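Local structure of protein LST4 (Kluyveromyces lactis, 4ZY8) at residues C100-T103 against D104-P108. The protein is probably involved in amino acid uptake and in protein trafficking from the Golgi to the plasma membrane; this chain is its longin domain. Residues are numbered along the deposited sequence; the frame is centred on the assembly and turned at random.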
ATOM      1  N   CYS A 100      -1.380   0.759  -3.897  1.00 29.07           N
ATOM      2  CA  CYS A 100      -1.083   0.306  -5.236  1.00 28.67           C
ATOM      3  C   CYS A 100      -1.993   0.965  -6.269  1.00 32.82           C
ATOM      4  O   CYS A 100      -3.208   1.008  -6.086  1.00 37.13           O
ATOM      5  CB  CYS A 100      -1.203  -1.219  -5.309  1.00 36.95           C
ATOM      6  SG  CYS A 100      -0.664  -1.935  -6.900  1.00 38.67           S
ATOM      7  N   CYS A 101      -1.394   1.499  -7.335  1.00 36.40           N
ATOM      8  CA  CYS A 101      -2.157   2.040  -8.465  1.00 35.99           C
ATOM      9  C   CYS A 101      -2.226   1.018  -9.590  1.00 39.00           C
ATOM     10  O   CYS A 101      -1.207   0.459  -9.978  1.00 37.27           O
ATOM     11  CB  CYS A 101      -1.525   3.328  -9.010  1.00 38.51           C
ATOM     12  SG  CYS A 101      -1.110   4.573  -7.787  1.00 47.23           S
ATOM     13  N   VAL A 102      -3.405   0.812 -10.129  1.00 38.16           N
ATOM     14  CA  VAL A 102      -3.608   0.041 -11.332  1.00 41.42           C
ATOM     15  C   VAL A 102      -4.636   0.732 -12.227  1.00 41.37           C
ATOM     16  O   VAL A 102      -5.329   1.609 -11.799  1.00 36.91           O
ATOM     17  CB  VAL A 102      -4.086  -1.394 -11.033  1.00 38.17           C
ATOM     18  CG1 VAL A 102      -2.992  -2.214 -10.405  1.00 33.90           C
ATOM     19  CG2 VAL A 102      -5.312  -1.393 -10.151  1.00 32.69           C
ATOM     20  N   THR A 103      -4.730   0.296 -13.467  1.00 37.39           N
ATOM     21  CA  THR A 103      -5.725   0.794 -14.406  1.00 38.43           C
ATOM     22  C   THR A 103      -7.144   0.566 -13.882  1.00 45.44           C
ATOM     23  O   THR A 103      -7.427  -0.497 -13.327  1.00 38.64           O
ATOM     24  CB  THR A 103      -5.584   0.079 -15.757  1.00 46.91           C
ATOM     25  OG1 THR A 103      -4.219   0.149 -16.194  1.00 52.01           O
ATOM     26  CG2 THR A 103      -6.501   0.709 -16.785  1.00 53.27           C
ATOM     27  N   ASP A 104      -8.007   1.536 -14.061  1.00 43.92           N
ATOM     28  CA  ASP A 104      -9.317   1.440 -13.498  1.00 47.06           C
ATOM     29  C   ASP A 104     -10.151   0.290 -14.043  1.00 50.65           C
ATOM     30  O   ASP A 104     -11.122  -0.083 -13.457  1.00 50.52           O
ATOM     31  CB  ASP A 104     -10.054   2.768 -13.567  1.00 52.07           C
ATOM     32  CG  ASP A 104     -10.297   3.230 -14.964  1.00 61.24           C
ATOM     33  OD1 ASP A 104     -10.087   2.477 -15.907  1.00 58.79           O
ATOM     34  OD2 ASP A 104     -10.719   4.362 -15.125  1.00 61.77           O
ATOM     35  N   ASP A 105      -9.727  -0.312 -15.137  1.00 50.12           N
ATOM     36  CA  ASP A 105     -10.479  -1.431 -15.655  1.00 49.50           C
ATOM     37  C   ASP A 105     -10.116  -2.774 -15.064  1.00 48.05           C
ATOM     38  O   ASP A 105     -10.646  -3.778 -15.456  1.00 45.77           O
ATOM     39  CB  ASP A 105     -10.457  -1.477 -17.171  1.00 58.67           C
ATOM     40  CG  ASP A 105      -9.101  -1.540 -17.727  1.00 63.67           C
ATOM     41  OD1 ASP A 105      -8.168  -1.847 -16.995  1.00 68.40           O
ATOM     42  OD2 ASP A 105      -8.964  -1.286 -18.923  1.00 73.86           O
ATOM     43  N   VAL A 106      -9.205  -2.753 -14.113  1.00 39.79           N
ATOM     44  CA  VAL A 106      -8.904  -3.889 -13.260  1.00 37.09           C
ATOM     45  C   VAL A 106      -9.899  -4.007 -12.088  1.00 41.55           C
ATOM     46  O   VAL A 106      -9.981  -5.057 -11.428  1.00 36.92           O
ATOM     47  CB  VAL A 106      -7.431  -3.767 -12.734  1.00 42.57           C
ATOM     48  CG1 VAL A 106      -7.054  -4.892 -11.787  1.00 45.20           C
ATOM     49  CG2 VAL A 106      -6.453  -3.740 -13.901  1.00 39.52           C
ATOM     50  N   LEU A 107     -10.662  -2.942 -11.836  1.00 35.21           N
ATOM     51  CA  LEU A 107     -11.560  -2.904 -10.669  1.00 38.32           C
ATOM     52  C   LEU A 107     -12.494  -4.119 -10.566  1.00 31.21           C
ATOM     53  O   LEU A 107     -12.684  -4.642  -9.470  1.00 34.25           O
ATOM     54  CB  LEU A 107     -12.376  -1.587 -10.633  1.00 38.02           C
ATOM     55  CG  LEU A 107     -13.224  -1.404  -9.353  1.00 38.91           C
ATOM     56  CD1 LEU A 107     -12.392  -1.385  -8.055  1.00 33.55           C
ATOM     57  CD2 LEU A 107     -14.145  -0.169  -9.409  1.00 34.25           C
ATOM     58  N   PRO A 108     -13.086  -4.585 -11.693  1.00 35.02           N
ATOM     59  CA  PRO A 108     -13.918  -5.794 -11.541  1.00 39.44           C
ATOM     60  C   PRO A 108     -13.160  -7.034 -11.014  1.00 41.65           C
ATOM     61  O   PRO A 108     -13.676  -7.778 -10.182  1.00 39.80           O
ATOM     62  CB  PRO A 108     -14.407  -6.067 -12.974  1.00 39.91           C
ATOM     63  CG  PRO A 108     -14.308  -4.774 -13.673  1.00 42.86           C
ATOM     64  CD  PRO A 108     -13.145  -4.051 -13.069  1.00 37.32           C
TER
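Thr103 and Val106 are joined by the hydrogen bond that runs from the end of strand 95-103 to the 3-10 segment, residues 104-106, into which the chain bends. Val106 N donates to Thr103 O over 3.0 Å in a nearly straight bond (N-H...O 165°), yet it reaches the oxygen from above the carbonyl plane, 43° out of it. Asp105 N lies close to the same oxygen but at a poor angle, so of these two amides only that of Val106 bonds to it. Behind the Val106 amide, the side chain leaves the backbone toward the strand: CB sits 3.3 Å from Thr103 O, and CG2 also lies against that oxygen. Val106 CB further meets Val102 CG2 at 4.1 Å, the two valines crossing at about a right angle in a light apolar touch. On Thr103 the side chain can be followed outward. CB lies by Asp104 N and, 3.5 Å away, Asp105 OD1. There it forks: OG1 stays beside the backbone N of Thr103, while CG2, anti to that N, is the branch turned to Asp105. The two side chains run side by side, and the CG2 methyl comes as close as 3.1 Å to Asp105 OD1, a tight van der Waals contact and no hydrogen bond. With chi1 at 57°, Asp105 CG stands over its own backbone, which helps to bring the carboxylate to the methyl. The Asp104 side chain starts away from the strand, though CB stays near Thr103 C, and it touches Asn78 and Val80; a weak backbone bond from Leu107 N to Asp104 O carries the turn onward. Val102 packs on Phe11, and Val106 on Leu167. The arrangement is a strand-to-helix connection through a single 3-10 turn, taking the central strand of the antiparallel longin-domain sheet into helix 107-112.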